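Local coordinates for protein endoglycosidase (Bacteroides thetaiotaomicron, PDB 6Q64) that probably hydrolyses glycosidic bonds within complex N-glycans, as an endoglycosidase of glycoside hydrolase family 18, at residues 133-138 and 183-188; 198-203 and 211-216. The protein carries 1 engineered substitution. All coordinates share one frame; numbering follows the deposited sequence.

Contact 1 (133-138 and 183-188); sequences WIIQDL and DGFDID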
ATOM      1  N   TRP A 133       6.149  -6.247  -4.472  1.00 96.40           N
ATOM      2  CA  TRP A 133       7.482  -6.901  -4.495  1.00 96.31           C
ATOM      3  C   TRP A 133       8.500  -5.894  -5.016  1.00 93.47           C
ATOM      4  O   TRP A 133       8.086  -4.970  -5.720  1.00 83.58           O
ATOM      5  CB  TRP A 133       7.489  -8.186  -5.324  1.00100.11           C
ATOM      6  CG  TRP A 133       7.375  -8.053  -6.814  1.00102.41           C
ATOM      7  CD1 TRP A 133       8.311  -7.534  -7.656  1.00106.14           C
ATOM      8  CD2 TRP A 133       6.332  -8.574  -7.665  1.00105.10           C
ATOM      9  NE1 TRP A 133       7.910  -7.657  -8.960  1.00108.43           N
ATOM     10  CE2 TRP A 133       6.692  -8.284  -8.998  1.00107.06           C
ATOM     11  CE3 TRP A 133       5.106  -9.218  -7.441  1.00106.76           C
ATOM     12  CZ2 TRP A 133       5.884  -8.623 -10.087  1.00110.26           C
ATOM     13  CZ3 TRP A 133       4.310  -9.561  -8.518  1.00106.63           C
ATOM     14  CH2 TRP A 133       4.697  -9.272  -9.827  1.00107.94           C
ATOM     15  N   ILE A 134       9.761  -6.093  -4.638  1.00 95.68           N
ATOM     16  CA  ILE A 134      10.891  -5.155  -4.876  1.00 95.60           C
ATOM     17  C   ILE A 134      11.135  -5.087  -6.378  1.00 96.06           C
ATOM     18  O   ILE A 134      11.159  -6.136  -7.030  1.00 90.63           O
ATOM     19  CB  ILE A 134      12.172  -5.562  -4.125  1.00 97.30           C
ATOM     20  CG1 ILE A 134      12.097  -5.187  -2.643  1.00 97.52           C
ATOM     21  CG2 ILE A 134      13.402  -4.954  -4.797  1.00 98.60           C
ATOM     22  CD1 ILE A 134      13.154  -5.868  -1.791  1.00101.84           C
ATOM     23  N   ILE A 135      11.304  -3.874  -6.899  1.00 97.93           N
ATOM     24  CA  ILE A 135      11.755  -3.703  -8.304  1.00 98.09           C
ATOM     25  C   ILE A 135      13.187  -3.164  -8.291  1.00 98.32           C
ATOM     26  O   ILE A 135      13.478  -2.102  -7.616  1.00 92.73           O
ATOM     27  CB  ILE A 135      10.699  -2.959  -9.124  1.00 93.84           C
ATOM     28  CG1 ILE A 135       9.559  -3.957  -9.340  1.00 96.91           C
ATOM     29  CG2 ILE A 135      11.261  -2.442 -10.435  1.00 91.54           C
ATOM     30  CD1 ILE A 135       8.319  -3.391  -9.932  1.00100.30           C
ATOM     31  N   GLN A 136      14.031  -4.030  -8.868  1.00101.20           N
ATOM     32  CA  GLN A 136      15.512  -4.026  -8.875  1.00103.80           C
ATOM     33  C   GLN A 136      15.920  -4.332 -10.311  1.00106.29           C
ATOM     34  O   GLN A 136      16.359  -3.386 -10.984  1.00106.40           O
ATOM     35  CB  GLN A 136      16.065  -5.048  -7.877  1.00107.15           C
ATOM     36  CG  GLN A 136      17.505  -5.479  -8.142  1.00112.20           C
ATOM     37  CD  GLN A 136      18.269  -5.816  -6.879  1.00113.56           C
ATOM     38  OE1 GLN A 136      18.199  -5.109  -5.872  1.00109.83           O
ATOM     39  NE2 GLN A 136      19.019  -6.905  -6.928  1.00112.31           N
ATOM     40  N   ASP A 137      15.714  -5.567 -10.779  1.00106.10           N
ATOM     41  CA  ASP A 137      16.155  -5.969 -12.147  1.00112.79           C
ATOM     42  C   ASP A 137      14.938  -6.103 -13.063  1.00109.46           C
ATOM     43  O   ASP A 137      13.827  -6.281 -12.532  1.00109.99           O
ATOM     44  CB  ASP A 137      17.043  -7.216 -12.106  1.00117.56           C
ATOM     45  CG  ASP A 137      18.324  -6.966 -11.326  1.00119.82           C
ATOM     46  OD1 ASP A 137      19.084  -6.048 -11.705  1.00119.35           O
ATOM     47  OD2 ASP A 137      18.530  -7.647 -10.314  1.00125.15           O
ATOM     48  N   LEU A 138      15.162  -5.972 -14.374  1.00108.21           N
ATOM     49  CA  LEU A 138      14.106  -6.009 -15.417  1.00110.58           C
ATOM     50  C   LEU A 138      13.227  -7.234 -15.176  1.00117.92           C
ATOM     51  O   LEU A 138      12.040  -7.061 -14.869  1.00128.55           O
ATOM     52  CB  LEU A 138      14.744  -6.055 -16.806  1.00111.97           C
ATOM     53  CG  LEU A 138      13.818  -6.458 -17.956  1.00113.83           C
ATOM     54  CD1 LEU A 138      12.512  -5.686 -17.940  1.00109.68           C
ATOM     55  CD2 LEU A 138      14.509  -6.275 -19.296  1.00118.70           C
ATOM     56  N   ASP A 183      -6.469  -5.189  -7.432  1.00 88.96           N
ATOM     57  CA  ASP A 183      -6.826  -3.765  -7.690  1.00 91.26           C
ATOM     58  C   ASP A 183      -5.578  -2.941  -8.011  1.00 86.00           C
ATOM     59  O   ASP A 183      -5.730  -1.738  -8.185  1.00 84.48           O
ATOM     60  CB  ASP A 183      -7.609  -3.131  -6.539  1.00 92.08           C
ATOM     61  CG  ASP A 183      -8.631  -4.078  -5.939  1.00 98.39           C
ATOM     62  OD1 ASP A 183      -8.227  -4.892  -5.063  1.00 97.16           O
ATOM     63  OD2 ASP A 183      -9.811  -4.028  -6.378  1.00100.29           O
ATOM     64  N   GLY A 184      -4.405  -3.552  -8.121  1.00 82.36           N
ATOM     65  CA  GLY A 184      -3.282  -2.881  -8.795  1.00 81.02           C
ATOM     66  C   GLY A 184      -1.929  -3.343  -8.300  1.00 80.87           C
ATOM     67  O   GLY A 184      -1.774  -4.529  -7.980  1.00 82.50           O
ATOM     68  N   PHE A 185      -0.954  -2.437  -8.268  1.00 77.84           N
ATOM     69  CA  PHE A 185       0.449  -2.808  -7.990  1.00 76.80           C
ATOM     70  C   PHE A 185       1.103  -1.769  -7.091  1.00 72.48           C
ATOM     71  O   PHE A 185       0.689  -0.577  -7.077  1.00 72.75           O
ATOM     72  CB  PHE A 185       1.218  -2.993  -9.297  1.00 81.04           C
ATOM     73  CG  PHE A 185       2.548  -3.657  -9.093  1.00 86.94           C
ATOM     74  CD1 PHE A 185       2.640  -5.023  -8.911  1.00 90.03           C
ATOM     75  CD2 PHE A 185       3.709  -2.904  -9.018  1.00 93.98           C
ATOM     76  CE1 PHE A 185       3.869  -5.631  -8.692  1.00 94.46           C
ATOM     77  CE2 PHE A 185       4.940  -3.512  -8.801  1.00 97.57           C
ATOM     78  CZ  PHE A 185       5.018  -4.878  -8.630  1.00 96.13           C
ATOM     79  N   ASP A 186       2.097  -2.259  -6.361  1.00 71.33           N
ATOM     80  CA  ASP A 186       2.906  -1.520  -5.375  1.00 74.58           C
ATOM     81  C   ASP A 186       4.358  -1.766  -5.736  1.00 78.99           C
ATOM     82  O   ASP A 186       4.863  -2.848  -5.408  1.00 78.84           O
ATOM     83  CB  ASP A 186       2.690  -1.997  -3.940  1.00 78.04           C
ATOM     84  CG  ASP A 186       3.529  -1.290  -2.880  1.00 79.51           C
ATOM     85  OD1 ASP A 186       4.669  -0.907  -3.150  1.00 84.19           O
ATOM     86  OD2 ASP A 186       3.037  -1.144  -1.773  1.00 82.11           O
ATOM     87  N   ILE A 187       5.004  -0.766  -6.334  1.00 78.60           N
ATOM     88  CA  ILE A 187       6.453  -0.824  -6.633  1.00 78.53           C
ATOM     89  C   ILE A 187       7.213  -0.587  -5.330  1.00 76.73           C
ATOM     90  O   ILE A 187       7.134   0.533  -4.832  1.00 80.82           O
ATOM     91  CB  ILE A 187       6.787   0.209  -7.717  1.00 79.38           C
ATOM     92  CG1 ILE A 187       6.008  -0.067  -9.006  1.00 79.70           C
ATOM     93  CG2 ILE A 187       8.282   0.230  -7.948  1.00 79.38           C
ATOM     94  CD1 ILE A 187       5.859   1.128  -9.911  1.00 77.28           C
ATOM     95  N   ASP A 188       7.841  -1.619  -4.765  1.00 80.82           N
ATOM     96  CA  ASP A 188       8.829  -1.461  -3.665  1.00 85.78           C
ATOM     97  C   ASP A 188      10.132  -1.017  -4.333  1.00 84.91           C
ATOM     98  O   ASP A 188      10.863  -1.907  -4.862  1.00 83.79           O
ATOM     99  CB  ASP A 188       8.984  -2.730  -2.809  1.00 91.44           C
ATOM    100  CG  ASP A 188       9.804  -2.540  -1.531  1.00 98.87           C
ATOM    101  OD1 ASP A 188      10.340  -1.429  -1.325  1.00101.29           O
ATOM    102  OD2 ASP A 188       9.912  -3.515  -0.734  1.00111.08           O
TER
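Trp-133 and Phe-185 meet in a T-shaped (edge-to-face) stack: the CE1–CZ edge of the phenylalanine is directed at one face of the six-membered indole ring, with centroids 5.0 Å apart and planes turned by 77°. Phe-185 reaches it with CG anti to its own backbone N (chi1 -167°). Replacing Trp-133 by an alanine removes the indole face and is likely to leave the phenyl edge a gap in which to shift. The apolar packing continues at Ile-135, whose CD1 lies 3.6 Å from Phe-185 CE2 and 4.1 Å from Ile-187 CG2; helix 162-179 adds Ile-173 and Ile-177 against Phe-185. These residues occupy the helix-covered side of two neighbouring parallel TIM-barrel strands. Asp-183, Asp-186 and Asp-188 fit the family 18 DxxDxDxE motif, which runs along strand 184-189 and just past both ends; its closing glutamate, the general acid in family 18 enzymes, is here an engineered glutamine. Backbone pairing is uneven: Ile-135 N donates to Asp-188 O at 2.9 Å, but Asp-188 N to Trp-133 O is weak at 3.5 Å. Towards the barrel interior, Asp-188 OD2 is 3.3 Å from Ile-134 CG1, with Asp-188 OD1 near the Asp-234 carboxylate; Asp-186 OD2 bonds to Ser-102 OG.

Contact 2 (198-203 and 211-216); sequences TLANYQ and NKMQVF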
ATOM      1  N   THR A 198      18.982  -3.316 -13.040  1.00103.49           N
ATOM      2  CA  THR A 198      18.894  -2.987 -14.484  1.00105.21           C
ATOM      3  C   THR A 198      17.620  -2.173 -14.756  1.00 98.89           C
ATOM      4  O   THR A 198      17.285  -1.967 -15.944  1.00102.37           O
ATOM      5  CB  THR A 198      18.973  -4.259 -15.343  1.00109.68           C
ATOM      6  OG1 THR A 198      17.748  -4.987 -15.236  1.00113.66           O
ATOM      7  CG2 THR A 198      20.132  -5.154 -14.958  1.00111.06           C
ATOM      8  N   LEU A 199      16.925  -1.771 -13.700  1.00 95.81           N
ATOM      9  CA  LEU A 199      15.786  -0.810 -13.723  1.00 95.29           C
ATOM     10  C   LEU A 199      16.025   0.241 -12.637  1.00 91.51           C
ATOM     11  O   LEU A 199      15.901   1.432 -12.919  1.00 92.17           O
ATOM     12  CB  LEU A 199      14.462  -1.534 -13.445  1.00 95.08           C
ATOM     13  CG  LEU A 199      13.841  -2.335 -14.586  1.00 99.69           C
ATOM     14  CD1 LEU A 199      12.614  -3.071 -14.077  1.00101.10           C
ATOM     15  CD2 LEU A 199      13.458  -1.467 -15.768  1.00 98.97           C
ATOM     16  N   ALA A 200      16.260  -0.190 -11.405  1.00 90.94           N
ATOM     17  CA  ALA A 200      16.329   0.709 -10.238  1.00 91.57           C
ATOM     18  C   ALA A 200      17.734   1.291 -10.195  1.00 90.28           C
ATOM     19  O   ALA A 200      18.700   0.482 -10.313  1.00 90.32           O
ATOM     20  CB  ALA A 200      15.967  -0.023  -8.961  1.00 92.69           C
ATOM     21  N   ASN A 201      17.807   2.623 -10.060  1.00 90.84           N
ATOM     22  CA  ASN A 201      19.047   3.438  -9.903  1.00 92.22           C
ATOM     23  C   ASN A 201      18.695   4.708  -9.119  1.00 93.51           C
ATOM     24  O   ASN A 201      17.464   4.970  -8.871  1.00 86.77           O
ATOM     25  CB  ASN A 201      19.653   3.832 -11.247  1.00 90.98           C
ATOM     26  CG  ASN A 201      18.707   4.706 -12.050  1.00 93.36           C
ATOM     27  OD1 ASN A 201      17.756   5.288 -11.515  1.00102.13           O
ATOM     28  ND2 ASN A 201      18.925   4.784 -13.346  1.00 91.61           N
ATOM     29  N   TYR A 202      19.733   5.505  -8.852  1.00 96.54           N
ATOM     30  CA  TYR A 202      19.737   6.673  -7.936  1.00 94.99           C
ATOM     31  C   TYR A 202      18.841   7.798  -8.447  1.00 91.66           C
ATOM     32  O   TYR A 202      18.490   8.633  -7.590  1.00 90.70           O
ATOM     33  CB  TYR A 202      21.159   7.215  -7.744  1.00100.27           C
ATOM     34  CG  TYR A 202      21.865   7.673  -9.005  1.00108.02           C
ATOM     35  CD1 TYR A 202      22.662   6.800  -9.744  1.00107.94           C
ATOM     36  CD2 TYR A 202      21.769   8.993  -9.444  1.00101.70           C
ATOM     37  CE1 TYR A 202      23.310   7.221 -10.896  1.00111.48           C
ATOM     38  CE2 TYR A 202      22.415   9.425 -10.590  1.00101.62           C
ATOM     39  CZ  TYR A 202      23.186   8.537 -11.320  1.00107.71           C
ATOM     40  OH  TYR A 202      23.818   8.976 -12.449  1.00106.67           O
ATOM     41  N   GLN A 203      18.483   7.821  -9.741  1.00 91.31           N
ATOM     42  CA  GLN A 203      18.088   9.077 -10.446  1.00 92.09           C
ATOM     43  C   GLN A 203      16.570   9.274 -10.524  1.00 88.11           C
ATOM     44  O   GLN A 203      15.809   8.301 -10.367  1.00 94.06           O
ATOM     45  CB  GLN A 203      18.815   9.200 -11.797  1.00 93.75           C
ATOM     46  CG  GLN A 203      18.337   8.348 -12.967  1.00 94.47           C
ATOM     47  CD  GLN A 203      19.431   8.256 -14.016  1.00 92.95           C
ATOM     48  OE1 GLN A 203      20.495   8.836 -13.854  1.00 89.06           O
ATOM     49  NE2 GLN A 203      19.209   7.507 -15.088  1.00 90.30           N
ATOM     50  N   ASN A 211      14.773   6.791 -17.950  1.00 78.78           N
ATOM     51  CA  ASN A 211      13.667   6.699 -18.935  1.00 80.38           C
ATOM     52  C   ASN A 211      13.088   5.288 -18.901  1.00 85.56           C
ATOM     53  O   ASN A 211      11.996   5.110 -19.492  1.00 90.05           O
ATOM     54  CB  ASN A 211      14.097   6.988 -20.371  1.00 79.14           C
ATOM     55  CG  ASN A 211      12.937   7.063 -21.352  1.00 79.00           C
ATOM     56  OD1 ASN A 211      11.887   7.688 -21.050  1.00 73.79           O
ATOM     57  ND2 ASN A 211      13.139   6.480 -22.562  1.00 78.82           N
ATOM     58  N   LYS A 212      13.810   4.314 -18.322  1.00 89.01           N
ATOM     59  CA  LYS A 212      13.397   2.877 -18.389  1.00 91.83           C
ATOM     60  C   LYS A 212      12.336   2.696 -17.314  1.00 88.88           C
ATOM     61  O   LYS A 212      11.200   2.303 -17.615  1.00 88.69           O
ATOM     62  CB  LYS A 212      14.567   1.875 -18.352  1.00 94.44           C
ATOM     63  CG  LYS A 212      15.633   2.102 -17.294  1.00 94.54           C
ATOM     64  CD  LYS A 212      16.982   1.464 -17.580  1.00 96.61           C
ATOM     65  CE  LYS A 212      18.010   2.027 -16.617  1.00 95.54           C
ATOM     66  NZ  LYS A 212      19.137   1.093 -16.446  1.00101.62           N
HETATM   67  N   MSE A 213      12.671   3.162 -16.109  1.00 84.27           N
HETATM   68  CA  MSE A 213      11.675   3.255 -15.057  1.00 84.41           C
HETATM   69  C   MSE A 213      10.494   4.144 -15.467  1.00 80.81           C
HETATM   70  O   MSE A 213       9.418   4.016 -14.919  1.00 83.01           O
HETATM   71  CB  MSE A 213      12.334   3.699 -13.747  1.00 84.49           C
HETATM   72  CG  MSE A 213      11.633   3.140 -12.503  1.00 96.67           C
HETATM   73 SE   MSE A 213      11.339   1.169 -12.473  1.00 96.66          SE
HETATM   74  CE  MSE A 213      13.260   1.071 -12.309  1.00103.37           C
ATOM     75  N   GLN A 214      10.660   5.029 -16.446  1.00 84.94           N
ATOM     76  CA  GLN A 214       9.597   5.938 -16.834  1.00 84.35           C
ATOM     77  C   GLN A 214       8.582   5.195 -17.707  1.00 88.22           C
ATOM     78  O   GLN A 214       7.364   5.385 -17.502  1.00 87.51           O
ATOM     79  CB  GLN A 214      10.181   7.153 -17.561  1.00 82.69           C
ATOM     80  CG  GLN A 214       9.158   8.014 -18.299  1.00 78.87           C
ATOM     81  CD  GLN A 214       8.319   8.877 -17.365  1.00 75.78           C
ATOM     82  OE1 GLN A 214       8.758   9.282 -16.282  1.00 76.98           O
ATOM     83  NE2 GLN A 214       7.108   9.165 -17.804  1.00 71.44           N
ATOM     84  N   VAL A 215       9.030   4.407 -18.678  1.00 96.32           N
ATOM     85  CA  VAL A 215       8.060   3.749 -19.612  1.00107.44           C
ATOM     86  C   VAL A 215       7.519   2.485 -18.913  1.00103.22           C
ATOM     87  O   VAL A 215       6.419   1.993 -19.284  1.00 97.60           O
ATOM     88  CB  VAL A 215       8.635   3.528 -21.031  1.00114.06           C
ATOM     89  CG1 VAL A 215       9.842   2.613 -21.035  1.00117.88           C
ATOM     90  CG2 VAL A 215       7.570   3.043 -22.014  1.00116.73           C
ATOM     91  N   PHE A 216       8.209   2.052 -17.856  1.00 98.23           N
ATOM     92  CA  PHE A 216       7.719   1.005 -16.931  1.00 96.53           C
ATOM     93  C   PHE A 216       6.395   1.480 -16.330  1.00 92.17           C
ATOM     94  O   PHE A 216       5.303   0.946 -16.639  1.00 93.21           O
ATOM     95  CB  PHE A 216       8.778   0.709 -15.872  1.00 96.82           C
ATOM     96  CG  PHE A 216       8.359  -0.381 -14.926  1.00101.83           C
ATOM     97  CD1 PHE A 216       8.059  -1.646 -15.410  1.00103.44           C
ATOM     98  CD2 PHE A 216       8.216  -0.135 -13.564  1.00103.29           C
ATOM     99  CE1 PHE A 216       7.656  -2.654 -14.549  1.00103.61           C
ATOM    100  CE2 PHE A 216       7.806  -1.143 -12.704  1.00 99.75           C
ATOM    101  CZ  PHE A 216       7.532  -2.402 -13.202  1.00102.96           C
TER
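Leu-199 and Met-213 join the loop that follows strand 184-189 to the first turn of helix 211-224, so that the chain folds back against the helix it is about to enter. Met-213, present as selenomethionine, bends at chi2 and chi3, and its side chain crosses that of Leu-199 at about a right angle. Its methyl end is modelled too close to Leu-199, and the position of that group is doubtful. Beside it, Lys-212 extends toward Thr-198: its CB lies 4.4 Å from Leu-199 CD2, CD comes within 3.8 Å of Thr-198 O, and NZ stops 3.6 Å from the same oxygen, a proximity rather than a hydrogen bond. A chi1 of 47°, with CG set between the backbone N and carbonyl carbon, starts the chain on this path. In the barrel this is a β-to-α connection, and Asn-210 ties its two parts together, giving ND2 to Leu-199 O and accepting at OD1 from Met-213 N. The loop bends through an Asx turn, in which Gln-203 N donates to Asn-201 OD1 at 3.2 Å from well above the carbonyl plane of the amide. Within the helix, Phe-216 N bonds to Lys-212 O at 3.0 Å. Leu-199 and Met-213 both pack on Ile-135, while Val-166 of helix 162-179 touches both Leu-199 and Phe-216.

Overall arrangement
The two contacts come in series along the chain, and their centres lie about 12 Å apart on the same side of the molecule. Contact 1 pairs neighbouring strands of the eight-stranded parallel barrel; contact 2 belongs to the connection that leaves the second of those strands for helix 211-224. They touch directly. Leu-138 N bonds to Thr-198 OG1 (2.9 Å), Thr-198 N to Asp-137 OD1 (3.0 Å), and Ile-135 CD1 packs on Phe-216 CZ (3.5 Å). Loop 198-203 is therefore anchored to the chain leaving strand 128-135, beside the strand bearing the family signature, at the C-terminal end of the barrel, where TIM-barrel enzymes place their active sites.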